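PDB 3S30: putative carbohydrate metabolism domain-containing protein from Bacteroides vulgatus, which is of uncharacterised function but, as a putative glycoside hydrolase with a galactose-binding-like fold, probably binds or processes carbohydrate. Local coordinates for residues 99-104 and 122-127; 246-251 and 321-326; 252-257 and 315-320; 276-281 and 296-301. All blocks are in the same frame, centred on the assembly; numbering follows the deposited sequence.

Interaction 1. Residues 99-104 and 122-127; sequences SIPTVF and LYEAAS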
loop_
_atom_site.group_PDB
_atom_site.type_symbol
_atom_site.label_atom_id
_atom_site.label_comp_id
_atom_site.label_asym_id
_atom_site.label_seq_id
_atom_site.Cartn_x
_atom_site.Cartn_y
_atom_site.Cartn_z
ATOM N N SER A 99 -15.958 8.606 -10.388
ATOM C CA SER A 99 -15.328 8.016 -9.216
ATOM C C SER A 99 -14.516 6.801 -9.621
ATOM O O SER A 99 -14.868 6.102 -10.568
ATOM C CB SER A 99 -16.380 7.600 -8.181
ATOM O OG SER A 99 -15.795 6.907 -7.075
ATOM N N ILE A 100 -13.419 6.562 -8.907
ATOM C CA ILE A 100 -12.775 5.245 -8.922
ATOM C C ILE A 100 -13.743 4.217 -8.314
ATOM O O ILE A 100 -14.700 4.599 -7.628
ATOM C CB ILE A 100 -11.442 5.226 -8.125
ATOM C CG1 ILE A 100 -11.662 5.662 -6.662
ATOM C CG2 ILE A 100 -10.377 6.105 -8.825
ATOM C CD1 ILE A 100 -10.431 5.535 -5.795
ATOM N N PRO A 101 -13.513 2.917 -8.567
ATOM C CA PRO A 101 -14.308 1.918 -7.866
ATOM C C PRO A 101 -14.032 1.932 -6.370
ATOM O O PRO A 101 -12.966 2.400 -5.938
ATOM C CB PRO A 101 -13.838 0.589 -8.472
ATOM C CG PRO A 101 -13.165 0.940 -9.735
ATOM C CD PRO A 101 -12.589 2.299 -9.531
ATOM N N THR A 102 -14.995 1.441 -5.592
ATOM C CA THR A 102 -14.847 1.346 -4.140
ATOM C C THR A 102 -14.738 -0.092 -3.651
ATOM O O THR A 102 -14.525 -0.324 -2.454
ATOM C CB THR A 102 -15.993 2.063 -3.415
ATOM O OG1 THR A 102 -17.260 1.516 -3.828
ATOM C CG2 THR A 102 -15.932 3.570 -3.716
ATOM N N VAL A 103 -14.865 -1.038 -4.579
ATOM C CA VAL A 103 -14.734 -2.471 -4.306
ATOM C C VAL A 103 -13.496 -2.966 -5.054
ATOM O O VAL A 103 -13.352 -2.696 -6.243
ATOM C CB VAL A 103 -16.009 -3.260 -4.771
ATOM C CG1 VAL A 103 -15.860 -4.740 -4.527
ATOM C CG2 VAL A 103 -17.248 -2.746 -4.050
ATOM N N PHE A 104 -12.602 -3.664 -4.362
ATOM C CA PHE A 104 -11.321 -4.072 -4.944
ATOM C C PHE A 104 -11.178 -5.590 -4.847
ATOM O O PHE A 104 -11.259 -6.175 -3.752
ATOM C CB PHE A 104 -10.135 -3.332 -4.280
ATOM C CG PHE A 104 -10.364 -1.839 -4.124
ATOM C CD1 PHE A 104 -10.426 -1.011 -5.242
ATOM C CD2 PHE A 104 -10.563 -1.273 -2.868
ATOM C CE1 PHE A 104 -10.669 0.363 -5.109
ATOM C CE2 PHE A 104 -10.798 0.107 -2.727
ATOM C CZ PHE A 104 -10.853 0.922 -3.852
ATOM N N LEU A 122 -1.411 -3.868 -10.723
ATOM C CA LEU A 122 -2.784 -4.298 -10.518
ATOM C C LEU A 122 -3.699 -3.121 -10.819
ATOM O O LEU A 122 -3.362 -1.972 -10.521
ATOM C CB LEU A 122 -3.033 -4.792 -9.087
ATOM C CG LEU A 122 -2.453 -6.131 -8.616
ATOM C CD1 LEU A 122 -0.953 -6.064 -8.500
ATOM C CD2 LEU A 122 -3.064 -6.542 -7.274
ATOM N N TYR A 123 -4.852 -3.415 -11.413
ATOM C CA TYR A 123 -5.862 -2.402 -11.657
ATOM C C TYR A 123 -7.280 -2.921 -11.404
ATOM O O TYR A 123 -7.524 -4.120 -11.412
ATOM C CB TYR A 123 -5.728 -1.865 -13.082
ATOM C CG TYR A 123 -5.907 -2.888 -14.170
ATOM C CD1 TYR A 123 -4.828 -3.648 -14.621
ATOM C CD2 TYR A 123 -7.153 -3.084 -14.776
ATOM C CE1 TYR A 123 -4.986 -4.586 -15.641
ATOM C CE2 TYR A 123 -7.321 -4.019 -15.804
ATOM C CZ TYR A 123 -6.231 -4.759 -16.230
ATOM O OH TYR A 123 -6.376 -5.676 -17.238
ATOM N N GLU A 124 -8.205 -1.994 -11.190
ATOM C CA GLU A 124 -9.622 -2.312 -10.985
ATOM C C GLU A 124 -10.472 -1.430 -11.898
ATOM O O GLU A 124 -10.446 -0.205 -11.779
ATOM C CB GLU A 124 -10.004 -2.056 -9.521
ATOM C CG GLU A 124 -11.401 -2.573 -9.115
ATOM C CD GLU A 124 -11.468 -4.088 -8.975
ATOM O OE1 GLU A 124 -10.462 -4.701 -8.552
ATOM O OE2 GLU A 124 -12.531 -4.663 -9.277
ATOM N N ALA A 125 -11.217 -2.059 -12.804
ATOM C CA ALA A 125 -12.109 -1.356 -13.734
ATOM C C ALA A 125 -13.547 -1.799 -13.505
ATOM O O ALA A 125 -13.814 -2.996 -13.392
ATOM C CB ALA A 125 -11.703 -1.636 -15.184
ATOM N N ALA A 126 -14.468 -0.840 -13.434
ATOM C CA ALA A 126 -15.902 -1.140 -13.390
ATOM C C ALA A 126 -16.671 -0.186 -14.295
ATOM O O ALA A 126 -16.236 0.951 -14.530
ATOM C CB ALA A 126 -16.431 -1.060 -11.962
ATOM N N SER A 127 -17.811 -0.662 -14.798
ATOM C CA SER A 127 -18.637 0.104 -15.736
ATOM C C SER A 127 -19.154 1.373 -15.068
ATOM O O SER A 127 -19.796 1.307 -14.018
ATOM C CB SER A 127 -19.821 -0.738 -16.229
ATOM O OG SER A 127 -20.652 0.006 -17.111
HETATM O O HOH W 1 -14.995 -3.238 -8.910
#

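Interaction 2. Residues 246-251 and 321-326; sequences FNIYAL and IVLSAS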
loop_
_atom_site.group_PDB
_atom_site.type_symbol
_atom_site.label_atom_id
_atom_site.label_comp_id
_atom_site.label_asym_id
_atom_site.label_seq_id
_atom_site.Cartn_x
_atom_site.Cartn_y
_atom_site.Cartn_z
ATOM N N PHE A 246 2.497 -6.518 9.986
ATOM C CA PHE A 246 2.080 -5.885 8.750
ATOM C C PHE A 246 1.308 -4.614 9.068
ATOM O O PHE A 246 0.985 -4.355 10.221
ATOM C CB PHE A 246 1.215 -6.848 7.929
ATOM C CG PHE A 246 -0.169 -7.120 8.512
ATOM C CD1 PHE A 246 -1.254 -6.330 8.162
ATOM C CD2 PHE A 246 -0.387 -8.203 9.350
ATOM C CE1 PHE A 246 -2.533 -6.595 8.664
ATOM C CE2 PHE A 246 -1.660 -8.477 9.853
ATOM C CZ PHE A 246 -2.731 -7.667 9.509
ATOM N N ASN A 247 0.995 -3.827 8.046
ATOM C CA ASN A 247 0.179 -2.637 8.264
ATOM C C ASN A 247 -0.918 -2.533 7.216
ATOM O O ASN A 247 -0.742 -2.937 6.080
ATOM C CB ASN A 247 1.040 -1.357 8.308
ATOM C CG ASN A 247 0.356 -0.206 9.068
ATOM O OD1 ASN A 247 -0.776 -0.334 9.522
ATOM N ND2 ASN A 247 1.040 0.922 9.181
ATOM N N ILE A 248 -2.067 -2.031 7.643
ATOM C CA ILE A 248 -3.158 -1.659 6.754
ATOM C C ILE A 248 -3.705 -0.339 7.284
ATOM O O ILE A 248 -3.999 -0.213 8.483
ATOM C CB ILE A 248 -4.295 -2.719 6.744
ATOM C CG1 ILE A 248 -3.807 -4.047 6.154
ATOM C CG2 ILE A 248 -5.528 -2.222 5.946
ATOM C CD1 ILE A 248 -4.933 -5.127 6.074
ATOM N N TYR A 249 -3.824 0.645 6.398
ATOM C CA TYR A 249 -4.499 1.895 6.729
ATOM C C TYR A 249 -5.022 2.632 5.487
ATOM O O TYR A 249 -4.732 2.265 4.341
ATOM C CB TYR A 249 -3.582 2.810 7.547
ATOM C CG TYR A 249 -2.370 3.344 6.817
ATOM C CD1 TYR A 249 -1.193 2.609 6.756
ATOM C CD2 TYR A 249 -2.383 4.603 6.220
ATOM C CE1 TYR A 249 -0.076 3.093 6.114
ATOM C CE2 TYR A 249 -1.266 5.093 5.558
ATOM C CZ TYR A 249 -0.114 4.324 5.504
ATOM O OH TYR A 249 1.014 4.790 4.862
ATOM N N ALA A 250 -5.807 3.675 5.736
ATOM C CA ALA A 250 -6.359 4.495 4.671
ATOM C C ALA A 250 -6.376 5.939 5.120
ATOM O O ALA A 250 -6.534 6.226 6.310
ATOM C CB ALA A 250 -7.765 4.031 4.300
ATOM N N LEU A 251 -6.223 6.837 4.155
ATOM C CA LEU A 251 -6.126 8.261 4.416
ATOM C C LEU A 251 -7.218 8.993 3.642
ATOM O O LEU A 251 -7.591 8.584 2.541
ATOM C CB LEU A 251 -4.754 8.768 3.965
ATOM C CG LEU A 251 -3.524 8.059 4.545
ATOM C CD1 LEU A 251 -2.270 8.446 3.777
ATOM C CD2 LEU A 251 -3.362 8.379 6.019
ATOM N N ILE A 321 -5.394 4.161 0.197
ATOM C CA ILE A 321 -5.374 2.924 0.924
ATOM C C ILE A 321 -3.940 2.432 0.811
ATOM O O ILE A 321 -3.371 2.421 -0.284
ATOM C CB ILE A 321 -6.309 1.882 0.271
ATOM C CG1 ILE A 321 -7.778 2.328 0.386
ATOM C CG2 ILE A 321 -6.081 0.484 0.887
ATOM C CD1 ILE A 321 -8.703 1.509 -0.445
ATOM N N VAL A 322 -3.336 2.067 1.939
ATOM C CA VAL A 322 -1.972 1.583 1.920
ATOM C C VAL A 322 -1.941 0.247 2.630
ATOM O O VAL A 322 -2.462 0.115 3.729
ATOM C CB VAL A 322 -0.991 2.577 2.579
ATOM C CG1 VAL A 322 0.447 2.095 2.417
ATOM C CG2 VAL A 322 -1.166 4.018 2.007
ATOM N N LEU A 323 -1.328 -0.741 1.986
ATOM C CA LEU A 323 -1.221 -2.093 2.528
ATOM C C LEU A 323 0.261 -2.517 2.506
ATOM O O LEU A 323 0.961 -2.245 1.531
ATOM C CB LEU A 323 -2.064 -3.043 1.670
ATOM C CG LEU A 323 -3.483 -2.546 1.366
ATOM C CD1 LEU A 323 -4.122 -3.290 0.192
ATOM C CD2 LEU A 323 -4.349 -2.640 2.610
ATOM N N SER A 324 0.736 -3.178 3.559
ATOM C CA SER A 324 2.148 -3.598 3.605
ATOM C C SER A 324 2.346 -4.874 4.406
ATOM O O SER A 324 1.814 -4.993 5.496
ATOM C CB SER A 324 3.023 -2.498 4.221
ATOM O OG SER A 324 4.405 -2.839 4.144
ATOM N N ALA A 325 3.138 -5.807 3.875
ATOM C CA ALA A 325 3.483 -7.049 4.595
ATOM C C ALA A 325 4.400 -6.812 5.798
ATOM O O ALA A 325 4.427 -7.623 6.732
ATOM C CB ALA A 325 4.114 -8.060 3.653
ATOM N N SER A 326 5.142 -5.711 5.782
ATOM C CA SER A 326 6.044 -5.360 6.892
ATOM C C SER A 326 5.863 -3.901 7.321
ATOM O O SER A 326 6.288 -2.989 6.626
ATOM C CB SER A 326 7.510 -5.626 6.496
ATOM O OG SER A 326 7.681 -6.967 6.057
#

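Interaction 3. Residues 252-257 and 315-320; sequences FYEKTK and GGYNVS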
loop_
_atom_site.group_PDB
_atom_site.type_symbol
_atom_site.label_atom_id
_atom_site.label_comp_id
_atom_site.label_asym_id
_atom_site.label_seq_id
_atom_site.Cartn_x
_atom_site.Cartn_y
_atom_site.Cartn_z
ATOM N N PHE A 252 -7.726 10.070 4.235
ATOM C CA PHE A 252 -8.631 10.995 3.563
ATOM C C PHE A 252 -8.172 12.395 3.922
ATOM O O PHE A 252 -8.132 12.758 5.107
ATOM C CB PHE A 252 -10.071 10.768 4.038
ATOM C CG PHE A 252 -11.087 11.625 3.343
ATOM C CD1 PHE A 252 -11.230 11.579 1.958
ATOM C CD2 PHE A 252 -11.919 12.472 4.074
ATOM C CE1 PHE A 252 -12.178 12.372 1.312
ATOM C CE2 PHE A 252 -12.869 13.265 3.439
ATOM C CZ PHE A 252 -12.996 13.218 2.057
ATOM N N TYR A 253 -7.809 13.193 2.920
ATOM C CA TYR A 253 -7.293 14.525 3.209
ATOM C C TYR A 253 -7.710 15.594 2.214
ATOM O O TYR A 253 -8.183 15.315 1.118
ATOM C CB TYR A 253 -5.769 14.487 3.342
ATOM C CG TYR A 253 -5.034 14.038 2.094
ATOM C CD1 TYR A 253 -4.700 14.944 1.093
ATOM C CD2 TYR A 253 -4.641 12.714 1.936
ATOM C CE1 TYR A 253 -4.014 14.541 -0.038
ATOM C CE2 TYR A 253 -3.957 12.302 0.804
ATOM C CZ TYR A 253 -3.643 13.216 -0.177
ATOM O OH TYR A 253 -2.964 12.803 -1.302
ATOM N N GLU A 254 -7.515 16.835 2.639
ATOM C CA GLU A 254 -7.881 17.997 1.866
ATOM C C GLU A 254 -6.637 18.476 1.129
ATOM O O GLU A 254 -5.600 18.684 1.744
ATOM C CB GLU A 254 -8.410 19.067 2.811
ATOM C CG GLU A 254 -8.960 20.292 2.141
ATOM C CD GLU A 254 -9.566 21.273 3.134
ATOM O OE1 GLU A 254 -10.155 20.819 4.151
ATOM O OE2 GLU A 254 -9.458 22.493 2.885
ATOM N N LYS A 255 -6.736 18.631 -0.187
ATOM C CA LYS A 255 -5.622 19.162 -0.975
ATOM C C LYS A 255 -5.492 20.665 -0.791
ATOM O O LYS A 255 -6.475 21.352 -0.497
ATOM C CB LYS A 255 -5.790 18.820 -2.458
ATOM C CG LYS A 255 -5.474 17.357 -2.776
ATOM C CD LYS A 255 -5.632 17.038 -4.241
ATOM C CE LYS A 255 -7.092 16.857 -4.635
ATOM N NZ LYS A 255 -7.244 16.117 -5.920
ATOM N N THR A 256 -4.264 21.159 -0.931
ATOM C CA THR A 256 -3.995 22.602 -1.070
ATOM C C THR A 256 -2.990 22.806 -2.201
ATOM O O THR A 256 -2.370 21.846 -2.670
ATOM C CB THR A 256 -3.435 23.225 0.224
ATOM O OG1 THR A 256 -2.374 22.410 0.736
ATOM C CG2 THR A 256 -4.530 23.375 1.281
ATOM N N LYS A 257 -2.814 24.053 -2.632
ATOM C CA LYS A 257 -1.982 24.337 -3.805
ATOM C C LYS A 257 -0.618 23.638 -3.745
ATOM O O LYS A 257 -0.223 22.973 -4.702
ATOM C CB LYS A 257 -1.784 25.841 -4.007
ATOM C CG LYS A 257 -1.646 26.227 -5.485
ATOM C CD LYS A 257 -0.724 27.417 -5.700
ATOM C CE LYS A 257 -0.396 27.586 -7.176
ATOM N NZ LYS A 257 0.706 28.563 -7.400
ATOM N N GLY A 315 -13.316 18.060 -6.518
ATOM C CA GLY A 315 -12.168 17.148 -6.592
ATOM C C GLY A 315 -10.961 17.594 -5.784
ATOM O O GLY A 315 -9.826 17.325 -6.172
ATOM N N GLY A 316 -11.206 18.273 -4.664
ATOM C CA GLY A 316 -10.137 18.824 -3.826
ATOM C C GLY A 316 -9.778 17.973 -2.619
ATOM O O GLY A 316 -9.075 18.433 -1.713
ATOM N N TYR A 317 -10.270 16.734 -2.600
ATOM C CA TYR A 317 -9.972 15.790 -1.532
ATOM C C TYR A 317 -9.442 14.510 -2.139
ATOM O O TYR A 317 -9.993 14.006 -3.123
ATOM C CB TYR A 317 -11.225 15.497 -0.701
ATOM C CG TYR A 317 -11.570 16.600 0.270
ATOM C CD1 TYR A 317 -12.272 17.722 -0.141
ATOM C CD2 TYR A 317 -11.178 16.526 1.598
ATOM C CE1 TYR A 317 -12.578 18.741 0.752
ATOM C CE2 TYR A 317 -11.478 17.532 2.491
ATOM C CZ TYR A 317 -12.178 18.639 2.065
ATOM O OH TYR A 317 -12.468 19.645 2.964
ATOM N N ASN A 318 -8.372 13.991 -1.551
ATOM C CA ASN A 318 -7.785 12.731 -1.983
ATOM C C ASN A 318 -8.028 11.643 -0.941
ATOM O O ASN A 318 -8.107 11.925 0.255
ATOM C CB ASN A 318 -6.280 12.891 -2.204
ATOM C CG ASN A 318 -5.923 13.341 -3.616
ATOM O OD1 ASN A 318 -6.785 13.685 -4.417
ATOM N ND2 ASN A 318 -4.634 13.344 -3.916
ATOM N N VAL A 319 -8.189 10.410 -1.410
ATOM C CA VAL A 319 -8.192 9.251 -0.541
ATOM C C VAL A 319 -7.004 8.382 -0.910
ATOM O O VAL A 319 -6.455 8.492 -2.013
ATOM C CB VAL A 319 -9.490 8.413 -0.669
ATOM C CG1 VAL A 319 -9.427 7.461 -1.897
ATOM C CG2 VAL A 319 -9.728 7.620 0.601
ATOM N N SER A 320 -6.611 7.529 0.023
ATOM C CA SER A 320 -5.627 6.502 -0.235
ATOM C C SER A 320 -5.869 5.306 0.665
ATOM O O SER A 320 -6.505 5.418 1.703
ATOM C CB SER A 320 -4.208 7.018 -0.027
ATOM O OG SER A 320 -3.264 6.117 -0.602
#

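Interaction 4. Residues 276-281 and 296-301; sequences MVAAAV and LDFNYE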
loop_
_atom_site.group_PDB
_atom_site.type_symbol
_atom_site.label_atom_id
_atom_site.label_comp_id
_atom_site.label_asym_id
_atom_site.label_seq_id
_atom_site.Cartn_x
_atom_site.Cartn_y
_atom_site.Cartn_z
HETATM N N MSE A 276 -4.585 16.500 6.782
HETATM C CA MSE A 276 -5.308 15.289 7.164
HETATM C C MSE A 276 -6.716 15.552 7.714
HETATM O O MSE A 276 -6.910 16.427 8.554
HETATM C CB MSE A 276 -4.484 14.474 8.182
HETATM C CG MSE A 276 -3.442 13.531 7.546
HETATM SE SE MSE A 276 -4.232 12.069 6.520
HETATM C CE MSE A 276 -5.472 11.408 7.863
ATOM N N VAL A 277 -7.690 14.776 7.236
ATOM C CA VAL A 277 -9.092 14.906 7.662
ATOM C C VAL A 277 -9.574 13.645 8.399
ATOM O O VAL A 277 -10.139 13.738 9.488
ATOM C CB VAL A 277 -10.016 15.219 6.465
ATOM C CG1 VAL A 277 -11.456 15.413 6.925
ATOM C CG2 VAL A 277 -9.524 16.464 5.718
ATOM N N ALA A 278 -9.344 12.473 7.815
ATOM C CA ALA A 278 -9.640 11.212 8.500
ATOM C C ALA A 278 -8.629 10.109 8.174
ATOM O O ALA A 278 -8.014 10.100 7.112
ATOM C CB ALA A 278 -11.070 10.740 8.181
ATOM N N ALA A 279 -8.494 9.171 9.107
ATOM C CA ALA A 279 -7.551 8.068 8.990
ATOM C C ALA A 279 -8.165 6.803 9.586
ATOM O O ALA A 279 -8.816 6.851 10.645
ATOM C CB ALA A 279 -6.229 8.406 9.717
ATOM N N ALA A 280 -7.936 5.683 8.902
ATOM C CA ALA A 280 -8.366 4.372 9.372
ATOM C C ALA A 280 -7.134 3.488 9.492
ATOM O O ALA A 280 -6.454 3.255 8.498
ATOM C CB ALA A 280 -9.379 3.767 8.410
ATOM N N VAL A 281 -6.852 3.001 10.702
ATOM C CA VAL A 281 -5.622 2.269 10.991
ATOM C C VAL A 281 -5.920 0.943 11.678
ATOM O O VAL A 281 -6.621 0.899 12.685
ATOM C CB VAL A 281 -4.659 3.120 11.889
ATOM C CG1 VAL A 281 -3.308 2.407 12.106
ATOM C CG2 VAL A 281 -4.434 4.505 11.269
ATOM N N LEU A 296 -12.063 -1.300 9.633
ATOM C CA LEU A 296 -11.427 -0.109 10.220
ATOM C C LEU A 296 -12.302 1.115 9.986
ATOM O O LEU A 296 -12.539 1.496 8.847
ATOM C CB LEU A 296 -10.040 0.109 9.605
ATOM C CG LEU A 296 -9.172 -1.148 9.404
ATOM C CD1 LEU A 296 -7.827 -0.785 8.786
ATOM C CD2 LEU A 296 -8.986 -1.913 10.728
ATOM N N ASP A 297 -12.803 1.720 11.060
ATOM C CA ASP A 297 -13.618 2.938 10.951
ATOM C C ASP A 297 -12.720 4.149 10.714
ATOM O O ASP A 297 -11.688 4.309 11.366
ATOM C CB ASP A 297 -14.442 3.179 12.226
ATOM C CG ASP A 297 -15.578 2.166 12.414
ATOM O OD1 ASP A 297 -16.579 2.217 11.660
ATOM O OD2 ASP A 297 -15.493 1.345 13.352
ATOM N N PHE A 298 -13.117 5.007 9.784
ATOM C CA PHE A 298 -12.451 6.306 9.614
ATOM C C PHE A 298 -12.709 7.209 10.820
ATOM O O PHE A 298 -13.851 7.399 11.241
ATOM C CB PHE A 298 -12.882 6.995 8.314
ATOM C CG PHE A 298 -12.102 6.549 7.112
ATOM C CD1 PHE A 298 -12.399 5.339 6.480
ATOM C CD2 PHE A 298 -11.053 7.321 6.617
ATOM C CE1 PHE A 298 -11.685 4.924 5.367
ATOM C CE2 PHE A 298 -10.324 6.908 5.503
ATOM C CZ PHE A 298 -10.639 5.710 4.882
ATOM N N ASN A 299 -11.621 7.744 11.367
ATOM C CA ASN A 299 -11.640 8.656 12.499
ATOM C C ASN A 299 -11.526 10.108 12.016
ATOM O O ASN A 299 -10.430 10.592 11.743
ATOM C CB ASN A 299 -10.474 8.299 13.435
ATOM C CG ASN A 299 -10.577 8.961 14.800
ATOM O OD1 ASN A 299 -11.312 9.939 14.980
ATOM N ND2 ASN A 299 -9.828 8.426 15.776
ATOM N N TYR A 300 -12.661 10.790 11.897
ATOM C CA TYR A 300 -12.686 12.230 11.551
ATOM C C TYR A 300 -12.532 13.115 12.779
ATOM O O TYR A 300 -12.015 14.228 12.686
ATOM C CB TYR A 300 -13.996 12.610 10.870
ATOM C CG TYR A 300 -14.161 12.062 9.480
ATOM C CD1 TYR A 300 -14.516 10.722 9.272
ATOM C CD2 TYR A 300 -13.974 12.877 8.369
ATOM C CE1 TYR A 300 -14.680 10.211 7.983
ATOM C CE2 TYR A 300 -14.142 12.376 7.074
ATOM C CZ TYR A 300 -14.493 11.041 6.892
ATOM O OH TYR A 300 -14.657 10.556 5.615
ATOM N N GLU A 301 -13.007 12.616 13.917
ATOM C CA GLU A 301 -13.001 13.359 15.183
ATOM C C GLU A 301 -11.591 13.685 15.695
ATOM O O GLU A 301 -11.394 14.709 16.340
ATOM C CB GLU A 301 -13.795 12.571 16.232
ATOM C CG GLU A 301 -13.814 13.180 17.638
ATOM C CD GLU A 301 -12.745 12.613 18.562
ATOM O OE1 GLU A 301 -12.232 11.502 18.284
ATOM O OE2 GLU A 301 -12.436 13.278 19.577
#

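Interaction 1. Residues 99-104 and 122-127
Glu124 and Pro101 meet where the loop and short strand of residues 99-104 pass the end of strand 117-124. The pyrrolidine ring lies against the stem of the glutamate: Pro101 CG sits 4.0 Å from Glu124 CG and 3.6 Å from the backbone oxygen Glu124 O. The glutamate stem leaves with CG opposite the backbone N (chi1 -170°) and crosses to residues 99-104, and the bend at chi2 (74°) then turns the carboxylate along the backbone of Val103 and Phe104. Glu124 CG comes to 3.5 Å from Val103 O, and Glu124 OE1 to 3.8 Å from Phe104 CA. No direct hydrogen bond joins the two segments. A water bridges them instead, donating to Glu124 OE2 at 2.9 Å and to Val103 O at 3.2 Å, while Asn105, the next residue along, also bonds Glu124 OE2. OE2 is thus gripped by an amide and a water.

The side of Pro101 and Phe104 is close-packed, with Leu132 touching both residues and the ring of Trp134 meeting that of Phe104 edge-to-face. Toward Ala126 the contact thins out: Pro101 CG and Ala126 CB are 4.4 Å apart, the flanking Ala125 and Ser127 are exposed, and the Val103 side chain adds little. The Glu124 side chain lies about 7 Å from the bound sodium ion, and its partner Asn105 is one of the four residues of the metal site, consistent with a second-shell place for the glutamate. Many galactose-binding-like beta-sandwich domains carry a bound structural metal ion, and the sodium here is consistent with such a site.

Interaction 2. Residues 246-251 and 321-326
Two neighbouring antiparallel strands of the beta-sandwich, 247-254 and 317-324, pair here through Asn247 with Ser324 and Tyr249 with Val322, their segments running 4.7 Å apart at 170°. Each of these hydrogen-bonded pairs is closed by two backbone bonds. Val322 N to Tyr249 O is the shortest, 2.8 Å and almost straight at the hydrogen (179°); Tyr249 N returns a bond to Val322 O at 3.0 Å, and Asn247 N reaches Ser324 O at 2.9 Å.

On the face that carries Tyr249 and Val322, the phenol ring folds over its cross-strand neighbour. Tyr249 CG stands between its backbone N and carbonyl carbon (chi1 67°), which lays the ring alongside the valine, pointing the same way. Val322 CB lies over one ring face, 3.8 Å from the centroid, a CH-pi contact, and Val322 CG1 and CG2 each lie 3.7 Å from Tyr249 OH. Phe210 packs on both residues, and Tyr271 meets the Tyr249 ring edge-to-face.

Strand alternation puts Ile248, Leu323, Ala250 and Ile321 on the other face, which packs into the sandwich interior against Ile342 and Leu345 of strand 339-349 and Leu167 and Leu169 of strand 166-173. Between Ile248 and Leu323 a single leucine branch does the touching: Leu323 CD2 rests 3.6 Å from Ile248 CG2 and also reaches the CG1 arm. Past the last pair, Phe246 CB packs on the carbonyls of Ser324 and Ala325, and its ring meets those of Tyr225 and Tyr227.

Interaction 3. Residues 252-257 and 315-320
Strands 252-254 and 317-320 run antiparallel at 157°, with Tyr253 and Asn318 exchanging two backbone bonds and Lys255 N extending the pairing to Gly316 O at 2.8 Å. Side chains then divide between the two faces. On one, the Tyr253 ring and the Asn318 side chain lie side by side, pointing the same way. Asn318 CB sits over the ring face, 3.8 Å from the centroid, and Asn318 ND2 donates to Tyr253 OH at 3.1 Å, the hydroxyl lying in the amide plane. Tyr253 OH also bonds Phe210 O. The other end of that amide takes Lys255: NZ is 2.9 Å from Asn318 OD1, approaching from above the carbonyl plane, and also 2.9 Å from Gly315 O. A bend at chi3 (-78°) turns the ammonium group to reach both oxygens of the partner segment. Gly315, with positive phi, ends helix 309-313 in a Schellman motif, so the lysine ties the end of strand 247-254 to the helix terminus.

The opposite face carries two aromatic rings. Those of Phe252 and Tyr317 are nearly parallel (21°) but slid apart, their centroids 5.4 Å from each other, and Leu312 touches both. The extended Glu254 chain crosses the tyrosine at a slant, its CB 3.4 Å from Tyr317 CE2, and its OE1 receives a weak bond from Tyr317 OH, while OE2 forms a salt bridge with Lys311. With one end accepting from an ammonium and the other donating to a phenol, the Asn318 amide has its orientation fixed, and the lysine charge would probably strengthen its polarisation.

Interaction 4. Residues 276-281 and 296-301
Ala279 O accepts the one hydrogen bond across this contact, from Asn299 N at 3.0 Å; it is fairly straight at the hydrogen (166°), but the donor stands well above the carbonyl plane. Around it, small alanines meet large rings. Ala278 CB is centred over one face of the Tyr300 ring, 3.4 Å from the centroid, and Ala280 CB sits likewise over Phe298, 3.9 Å from that centroid. The Phe298 ring takes the two methyls differently: Ala280 above its face, Ala278 at its edge, with Ala278 CB 3.8 Å from Phe298 CD2.

Ala278 owes part of its placing to a classic beta bulge, in which Val277 and Ala278 both face Phe252 of the neighbouring strand 247-254. Val277 crosses the tyrosine at a slant, its CG1 branch, anti to the backbone N (chi1 -178°), lying 3.9 Å from Tyr300 CD2. At the other end Leu296 CB packs 3.9 Å from Ala280 CB, and Leu296 CD1 runs up to the Val281 backbone. Tyr300 OH bonds Pro218 O, holding the far end of the ring; Asn299 OD1 accepts from His302 N.

Interactions 2 and 3 are consecutive lengths of one strand pair, 247-254 with 317-324, joined where Leu251 N approaches Ser320 O at 2.8 Å. Strand 276-281 of interaction 4 lies on the other side of 247-254: Ala250 N is 2.9 Å from Ala280 O and Phe252 N 2.9 Å from Ala278 O, and Phe298 CZ packs 3.4 Å from Ala250 CB. Interaction 1 lies apart, near the sodium ion, and meets interaction 2 where Phe104 CE2 comes to 3.4 Å from Ile321 CD1. Its centre is about 22 Å from that of interaction 4. The sodium ion lies about 7 Å from the Glu124 side chain and about 12 Å from that of Leu323.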